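Early 35 kDa protein (Autographa californica nucleopolyhedrovirus, PDB 1P35) inhibits host caspases and so blocks the apoptosis that viral infection triggers in insect cells, and also suppresses the host antiviral RNA interference response. Local coordinates at residues C1-D9 / A131-L140; P41-I52 / Y147-P156. All blocks are in the same frame, centred on the assembly; numbering follows the deposited sequence.

Contact 1 (C1-D9 / A131-L140); sequences CVIFPVEID and AYEKYCLPKL
V2 and F4 of the N-terminal strand 2-4 pack against the end of helix 126-135 and the turn that follows it, an apolar strand-on-helix contact. The strand's backbone bonds antiparallel to strand 42-48 (V2 with M45, F4 with L43), while the helix packs on its face. V2 CG1 presses on the backbone of C136, 3.4 Å from C136 CA, tighter than usual. V2 CG2 lies 3.7 Å from K139 CB, in the short, weakly bonded helix 137-140, and meets L140 CD2 tip to tip. F4 packs one turn earlier, at Y132 and A131. Its ring takes the edge of Y132 on its face in an offset edge-to-face pair, with centroids 5.9 Å apart and planes at 69°. A131 CB and C136 SG lie at the edge of the F4 ring. The F4 chi1 of 176° sets CG opposite the backbone N, and CD1 then comes to rest beside Y132 CB. V6, beyond the cis peptide bond before P5, touches Y135 CB with CG1 at 4.0 Å.

Around this first shell, Y123 meets the F4 ring edge-to-face and F114 meets the Y132 ring. Y135 OH hydrogen-bonds outward to D187 OD1, and K139 NZ to N289 O. At the turn Y132 O accepts from both C136 N and L137 N, each at 2.8 Å. C136 CB lies 3.6 Å above one face of the Y132 ring.

Contact 2 (P41-I52 / Y147-P156); sequences PVLMMFNISGPI and YYVAVCVLKP
Y148 O is gripped by two donors from the facing strand, N47 ND2 and I48 N, each 3.1 Å away. They come from opposite faces of its carbonyl plane, and neither lies on a lone pair. The side-chain bond from N47 is fairly straight, with 163° at the hydrogen, and Y148 O lies near the N47 amide plane. N47 ND2 also bonds L140 O, so one buried amide joins the strand pair to L140, at the tail of segment 131-140.

From here the backbone ladder runs to V42 and L154. The shortest rung is C152 N to M44 O, at 2.7 Å. On the face carrying F46 and A150, the F46 ring takes A150 CB over one face, 4.0 Å from its centroid. C152 SG approaches the same ring obliquely, 3.8 Å from F46 CE2. F46 CG stands between its backbone N and carbonyl carbon (chi1 58°), and this swings the ring across to the neighbouring strand. Y29 stacks on F46 from strand 24-33.

Past the strand end the chain turns, and G50 and P51 lie over one face of the Y148 ring. P51 CD is 3.7 Å from the ring centroid, a CH-pi contact. At the other end P41 CB meets V153 CG1 tightly, at 3.4 Å. Seven consecutive residue pairs in alternating hydrogen-bonded and non-hydrogen-bonded register make this a regular antiparallel pairing of two beta strands.

In the fold
The chain begins in strand 2-4, then runs through strands 10-21 and 24-33 to strand 42-48. That strand takes the N-terminal strand on one side, through probable backbone hydrogen bonds from L43 N to F4 O (2.9 Å) and from M45 N to V2 O (3.0 Å). After helices 62-74 and 110-120, segment 131-140 returns to the N terminus and closes contact 1. Strand 148-154 follows shortly and closes contact 2 on the other side of strand 42-48. The segments alternate along the chain, so the two closures cross and neither nests in the other. Together they tie the helical region to this part of the sheet. Y132 OH packs near M45 SD where they meet.

Contact 1 (C1-D9 / A131-L140)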
# COMPACT_ATOMS: atom_id res chain seq x y z
N CYS A 1 -22.93 -9.89 6.77
CA CYS A 1 -22.30 -10.95 7.56
C CYS A 1 -23.15 -12.19 7.47
O CYS A 1 -22.63 -13.29 7.37
CB CYS A 1 -22.24 -10.44 8.95
SG CYS A 1 -21.75 -8.84 8.70
N VAL A 2 -24.46 -11.99 7.57
CA VAL A 2 -25.44 -13.10 7.45
C VAL A 2 -25.60 -13.10 5.95
O VAL A 2 -26.29 -12.25 5.36
CB VAL A 2 -26.78 -12.73 8.14
CG1 VAL A 2 -27.77 -13.85 8.04
CG2 VAL A 2 -26.50 -12.35 9.58
N ILE A 3 -24.90 -14.01 5.32
CA ILE A 3 -24.90 -14.07 3.86
C ILE A 3 -25.83 -15.08 3.22
O ILE A 3 -26.00 -16.19 3.72
CB ILE A 3 -23.46 -14.30 3.38
CG1 ILE A 3 -22.60 -13.12 3.88
CG2 ILE A 3 -23.39 -14.44 1.87
CD1 ILE A 3 -21.14 -13.16 3.42
N PHE A 4 -26.44 -14.68 2.11
CA PHE A 4 -27.37 -15.53 1.36
C PHE A 4 -27.04 -15.30 -0.10
O PHE A 4 -26.70 -14.19 -0.48
CB PHE A 4 -28.83 -15.10 1.58
CG PHE A 4 -29.82 -15.88 0.75
CD1 PHE A 4 -30.31 -17.10 1.20
CD2 PHE A 4 -30.15 -15.46 -0.55
CE1 PHE A 4 -31.09 -17.92 0.36
CE2 PHE A 4 -30.93 -16.26 -1.41
CZ PHE A 4 -31.39 -17.50 -0.95
N PRO A 5 -27.06 -16.34 -0.93
CA PRO A 5 -27.26 -17.78 -0.80
C PRO A 5 -26.30 -18.29 0.27
O PRO A 5 -25.25 -17.69 0.46
CB PRO A 5 -26.87 -18.30 -2.17
CG PRO A 5 -27.38 -17.19 -3.07
CD PRO A 5 -26.82 -15.99 -2.34
N VAL A 6 -26.61 -19.40 0.92
CA VAL A 6 -25.73 -19.89 1.98
C VAL A 6 -24.44 -20.60 1.54
O VAL A 6 -23.55 -20.84 2.36
CB VAL A 6 -26.51 -20.79 2.96
CG1 VAL A 6 -27.55 -19.95 3.71
CG2 VAL A 6 -27.19 -21.92 2.18
N GLU A 7 -24.33 -20.94 0.27
CA GLU A 7 -23.10 -21.58 -0.20
C GLU A 7 -21.94 -20.59 0.04
O GLU A 7 -21.06 -20.82 0.86
CB GLU A 7 -23.23 -21.90 -1.70
CG GLU A 7 -23.56 -20.66 -2.55
CD GLU A 7 -23.76 -20.94 -4.03
OE1 GLU A 7 -22.83 -21.48 -4.66
OE2 GLU A 7 -24.85 -20.60 -4.56
N ILE A 8 -22.00 -19.48 -0.69
CA ILE A 8 -21.04 -18.38 -0.70
C ILE A 8 -19.86 -18.46 0.24
O ILE A 8 -20.04 -18.52 1.44
CB ILE A 8 -21.74 -17.03 -0.45
CG1 ILE A 8 -22.83 -16.81 -1.49
CG2 ILE A 8 -20.70 -15.91 -0.55
CD1 ILE A 8 -22.29 -16.74 -2.89
N ASP A 9 -18.66 -18.39 -0.33
CA ASP A 9 -17.42 -18.43 0.42
C ASP A 9 -16.80 -17.03 0.50
O ASP A 9 -16.58 -16.38 -0.51
CB ASP A 9 -16.45 -19.40 -0.26
CG ASP A 9 -15.60 -20.15 0.74
OD1 ASP A 9 -14.68 -19.54 1.33
OD2 ASP A 9 -15.87 -21.36 0.95
N ALA A 131 -34.39 -21.50 2.93
CA ALA A 131 -33.01 -21.51 3.39
C ALA A 131 -32.74 -20.22 4.18
O ALA A 131 -32.22 -20.25 5.31
CB ALA A 131 -32.09 -21.62 2.22
N TYR A 132 -33.13 -19.10 3.56
CA TYR A 132 -33.01 -17.79 4.15
C TYR A 132 -33.70 -17.68 5.53
O TYR A 132 -33.11 -17.17 6.49
CB TYR A 132 -33.60 -16.73 3.20
CG TYR A 132 -33.50 -15.32 3.78
CD1 TYR A 132 -34.44 -14.86 4.68
CD2 TYR A 132 -32.41 -14.52 3.52
CE1 TYR A 132 -34.31 -13.64 5.32
CE2 TYR A 132 -32.26 -13.26 4.17
CZ TYR A 132 -33.22 -12.84 5.07
OH TYR A 132 -33.07 -11.64 5.78
N GLU A 133 -34.95 -18.12 5.60
CA GLU A 133 -35.72 -18.06 6.84
C GLU A 133 -35.14 -18.98 7.90
O GLU A 133 -35.25 -18.72 9.12
CB GLU A 133 -37.20 -18.41 6.59
CG GLU A 133 -38.05 -18.61 7.85
CD GLU A 133 -39.55 -18.56 7.58
OE1 GLU A 133 -39.98 -19.17 6.59
OE2 GLU A 133 -40.30 -17.92 8.37
N LYS A 134 -34.51 -20.06 7.46
CA LYS A 134 -33.89 -21.00 8.40
C LYS A 134 -32.48 -20.58 8.85
O LYS A 134 -32.15 -20.65 10.03
CB LYS A 134 -33.76 -22.38 7.78
CG LYS A 134 -33.23 -23.40 8.82
CD LYS A 134 -33.10 -24.78 8.19
CE LYS A 134 -32.79 -25.85 9.23
NZ LYS A 134 -32.63 -27.15 8.49
N TYR A 135 -31.67 -20.11 7.91
CA TYR A 135 -30.30 -19.81 8.26
C TYR A 135 -29.90 -18.36 8.45
O TYR A 135 -28.91 -18.09 9.14
CB TYR A 135 -29.37 -20.46 7.24
CG TYR A 135 -29.53 -21.96 7.16
CD1 TYR A 135 -29.18 -22.77 8.25
CD2 TYR A 135 -29.97 -22.58 5.99
CE1 TYR A 135 -29.24 -24.18 8.17
CE2 TYR A 135 -30.04 -23.98 5.88
CZ TYR A 135 -29.66 -24.77 6.98
OH TYR A 135 -29.70 -26.13 6.87
N CYS A 136 -30.66 -17.45 7.84
CA CYS A 136 -30.37 -16.03 7.90
C CYS A 136 -31.32 -15.22 8.80
O CYS A 136 -30.86 -14.52 9.70
CB CYS A 136 -30.43 -15.44 6.49
SG CYS A 136 -29.34 -16.27 5.26
N LEU A 137 -32.64 -15.33 8.57
CA LEU A 137 -33.58 -14.53 9.34
C LEU A 137 -33.30 -14.48 10.82
O LEU A 137 -33.22 -13.38 11.39
CB LEU A 137 -35.01 -15.01 9.13
CG LEU A 137 -36.00 -14.02 9.72
CD1 LEU A 137 -36.13 -12.82 8.74
CD2 LEU A 137 -37.36 -14.67 9.95
N PRO A 138 -33.05 -15.66 11.46
CA PRO A 138 -32.77 -15.77 12.91
C PRO A 138 -31.55 -14.93 13.41
O PRO A 138 -31.48 -14.56 14.58
CB PRO A 138 -32.55 -17.29 13.13
CG PRO A 138 -33.39 -17.94 12.01
CD PRO A 138 -32.95 -16.98 10.82
N LYS A 139 -30.60 -14.64 12.53
CA LYS A 139 -29.44 -13.88 12.96
C LYS A 139 -29.69 -12.39 12.76
O LYS A 139 -28.84 -11.57 13.09
CB LYS A 139 -28.18 -14.34 12.18
CG LYS A 139 -27.89 -15.90 12.26
CD LYS A 139 -27.89 -16.36 13.74
CE LYS A 139 -26.73 -15.73 14.52
NZ LYS A 139 -26.79 -15.89 16.00
N LEU A 140 -30.88 -12.06 12.26
CA LEU A 140 -31.28 -10.68 11.95
C LEU A 140 -32.42 -10.12 12.79
O LEU A 140 -32.55 -8.91 12.90
CB LEU A 140 -31.63 -10.58 10.47
CG LEU A 140 -30.44 -10.86 9.53
CD1 LEU A 140 -30.92 -10.84 8.12
CD2 LEU A 140 -29.28 -9.79 9.73

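Contact 2 (P41-I52 / Y147-P156)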
# COMPACT_ATOMS: atom_id res chain seq x y z
N PRO A 41 -27.83 -12.00 -7.33
CA PRO A 41 -27.02 -11.27 -6.35
C PRO A 41 -26.80 -11.97 -4.99
O PRO A 41 -27.51 -12.93 -4.60
CB PRO A 41 -27.77 -9.95 -6.19
CG PRO A 41 -28.69 -9.91 -7.50
CD PRO A 41 -29.12 -11.32 -7.54
N VAL A 42 -25.77 -11.47 -4.30
CA VAL A 42 -25.42 -11.91 -2.97
C VAL A 42 -26.18 -10.89 -2.10
O VAL A 42 -26.10 -9.68 -2.34
CB VAL A 42 -23.89 -11.76 -2.71
CG1 VAL A 42 -23.56 -12.05 -1.25
CG2 VAL A 42 -23.10 -12.66 -3.64
N LEU A 43 -26.94 -11.38 -1.13
CA LEU A 43 -27.65 -10.51 -0.20
C LEU A 43 -26.94 -10.68 1.16
O LEU A 43 -27.00 -11.75 1.78
CB LEU A 43 -29.12 -10.95 -0.05
CG LEU A 43 -29.83 -11.28 -1.37
CD1 LEU A 43 -31.32 -11.47 -1.17
CD2 LEU A 43 -29.55 -10.15 -2.36
N MET A 44 -26.19 -9.67 1.58
CA MET A 44 -25.52 -9.74 2.87
C MET A 44 -26.30 -8.83 3.82
O MET A 44 -26.58 -7.69 3.50
CB MET A 44 -24.08 -9.26 2.76
CG MET A 44 -23.40 -9.15 4.13
SD MET A 44 -21.61 -8.83 4.14
CE MET A 44 -21.48 -7.15 3.46
N MET A 45 -26.68 -9.34 4.97
CA MET A 45 -27.46 -8.50 5.88
C MET A 45 -26.92 -8.55 7.25
O MET A 45 -26.29 -9.53 7.62
CB MET A 45 -28.90 -8.95 5.89
CG MET A 45 -29.50 -9.18 4.48
SD MET A 45 -31.28 -9.17 4.66
CE MET A 45 -31.75 -10.11 3.13
N PHE A 46 -27.12 -7.50 8.03
CA PHE A 46 -26.62 -7.59 9.38
C PHE A 46 -27.23 -6.49 10.22
O PHE A 46 -27.73 -5.46 9.71
CB PHE A 46 -25.07 -7.54 9.38
CG PHE A 46 -24.47 -6.29 8.71
CD1 PHE A 46 -24.42 -5.06 9.40
CD2 PHE A 46 -23.94 -6.35 7.40
CE1 PHE A 46 -23.85 -3.92 8.82
CE2 PHE A 46 -23.36 -5.20 6.80
CZ PHE A 46 -23.32 -3.98 7.52
N ASN A 47 -27.19 -6.71 11.52
CA ASN A 47 -27.74 -5.77 12.46
C ASN A 47 -26.87 -4.53 12.69
O ASN A 47 -25.63 -4.60 12.64
CB ASN A 47 -27.98 -6.48 13.80
CG ASN A 47 -29.16 -7.44 13.76
OD1 ASN A 47 -29.11 -8.55 14.34
ND2 ASN A 47 -30.23 -7.02 13.11
N ILE A 48 -27.55 -3.40 12.89
CA ILE A 48 -26.91 -2.14 13.23
C ILE A 48 -27.81 -1.51 14.33
O ILE A 48 -28.97 -1.88 14.46
CB ILE A 48 -26.71 -1.20 11.99
CG1 ILE A 48 -28.02 -0.97 11.25
CG2 ILE A 48 -25.61 -1.78 11.06
CD1 ILE A 48 -27.86 -0.06 10.04
N SER A 49 -27.27 -0.60 15.13
CA SER A 49 -28.06 -0.02 16.22
C SER A 49 -29.04 1.13 15.84
O SER A 49 -29.74 1.64 16.69
CB SER A 49 -27.11 0.45 17.32
OG SER A 49 -26.22 1.43 16.81
N GLY A 50 -29.09 1.51 14.57
CA GLY A 50 -30.01 2.57 14.18
C GLY A 50 -30.24 2.72 12.67
O GLY A 50 -29.52 2.14 11.87
N PRO A 51 -31.20 3.56 12.28
CA PRO A 51 -31.49 3.72 10.86
C PRO A 51 -30.37 4.33 10.06
O PRO A 51 -29.69 5.24 10.51
CB PRO A 51 -32.75 4.59 10.87
CG PRO A 51 -32.45 5.55 12.15
CD PRO A 51 -32.08 4.42 13.10
N ILE A 52 -30.20 3.80 8.85
CA ILE A 52 -29.20 4.31 7.93
C ILE A 52 -29.68 5.66 7.41
O ILE A 52 -30.86 5.89 7.20
CB ILE A 52 -28.99 3.36 6.74
CG1 ILE A 52 -28.22 2.11 7.25
CG2 ILE A 52 -28.30 4.07 5.61
CD1 ILE A 52 -27.95 1.06 6.20
N TYR A 147 -33.25 -3.13 17.10
CA TYR A 147 -32.10 -2.81 16.25
C TYR A 147 -32.55 -2.76 14.79
O TYR A 147 -33.65 -3.21 14.47
CB TYR A 147 -31.04 -3.91 16.39
CG TYR A 147 -30.58 -4.18 17.80
CD1 TYR A 147 -30.64 -3.17 18.78
CD2 TYR A 147 -30.06 -5.42 18.17
CE1 TYR A 147 -30.19 -3.40 20.07
CE2 TYR A 147 -29.61 -5.66 19.46
CZ TYR A 147 -29.67 -4.65 20.41
OH TYR A 147 -29.22 -4.87 21.69
N TYR A 148 -31.70 -2.24 13.90
CA TYR A 148 -32.05 -2.20 12.48
C TYR A 148 -31.31 -3.25 11.66
O TYR A 148 -30.52 -4.03 12.20
CB TYR A 148 -31.80 -0.81 11.89
CG TYR A 148 -32.80 0.22 12.36
CD1 TYR A 148 -32.84 0.62 13.71
CD2 TYR A 148 -33.74 0.76 11.49
CE1 TYR A 148 -33.77 1.52 14.17
CE2 TYR A 148 -34.69 1.67 11.94
CZ TYR A 148 -34.70 2.04 13.29
OH TYR A 148 -35.63 2.91 13.78
N VAL A 149 -31.55 -3.26 10.35
CA VAL A 149 -30.90 -4.24 9.49
C VAL A 149 -30.39 -3.63 8.20
O VAL A 149 -31.17 -3.05 7.44
CB VAL A 149 -31.85 -5.38 9.07
CG1 VAL A 149 -31.12 -6.31 8.09
CG2 VAL A 149 -32.36 -6.17 10.29
N ALA A 150 -29.08 -3.74 7.96
CA ALA A 150 -28.48 -3.21 6.74
C ALA A 150 -28.61 -4.33 5.71
O ALA A 150 -28.20 -5.46 6.00
CB ALA A 150 -26.98 -2.84 6.97
N VAL A 151 -29.15 -4.02 4.52
CA VAL A 151 -29.35 -5.03 3.46
C VAL A 151 -28.38 -4.64 2.35
O VAL A 151 -28.50 -3.58 1.75
CB VAL A 151 -30.80 -4.98 2.95
CG1 VAL A 151 -30.99 -5.98 1.82
CG2 VAL A 151 -31.80 -5.21 4.12
N CYS A 152 -27.39 -5.49 2.11
CA CYS A 152 -26.35 -5.19 1.14
C CYS A 152 -26.41 -6.09 -0.09
O CYS A 152 -26.34 -7.31 0.05
CB CYS A 152 -25.03 -5.31 1.88
SG CYS A 152 -25.15 -4.35 3.51
N VAL A 153 -26.57 -5.51 -1.28
CA VAL A 153 -26.71 -6.34 -2.48
C VAL A 153 -25.48 -6.27 -3.35
O VAL A 153 -24.94 -5.20 -3.58
CB VAL A 153 -27.93 -5.95 -3.38
CG1 VAL A 153 -28.03 -6.94 -4.55
CG2 VAL A 153 -29.25 -5.97 -2.57
N LEU A 154 -25.00 -7.42 -3.80
CA LEU A 154 -23.83 -7.45 -4.64
C LEU A 154 -24.23 -8.01 -5.98
O LEU A 154 -24.59 -9.18 -6.07
CB LEU A 154 -22.74 -8.33 -4.01
CG LEU A 154 -21.39 -8.31 -4.72
CD1 LEU A 154 -20.88 -6.88 -4.70
CD2 LEU A 154 -20.36 -9.24 -4.01
N LYS A 155 -24.20 -7.16 -7.01
CA LYS A 155 -24.54 -7.59 -8.37
C LYS A 155 -23.59 -8.74 -8.69
O LYS A 155 -22.43 -8.69 -8.33
CB LYS A 155 -24.34 -6.44 -9.36
CG LYS A 155 -25.31 -5.25 -9.17
CD LYS A 155 -25.18 -4.15 -10.28
CE LYS A 155 -26.24 -3.04 -10.12
NZ LYS A 155 -26.20 -2.00 -11.20
N PRO A 156 -24.08 -9.79 -9.38
CA PRO A 156 -23.40 -11.02 -9.81
C PRO A 156 -22.19 -11.04 -10.75
O PRO A 156 -21.40 -12.00 -10.74
CB PRO A 156 -24.54 -11.85 -10.39
CG PRO A 156 -25.40 -10.79 -10.98
CD PRO A 156 -25.49 -9.86 -9.79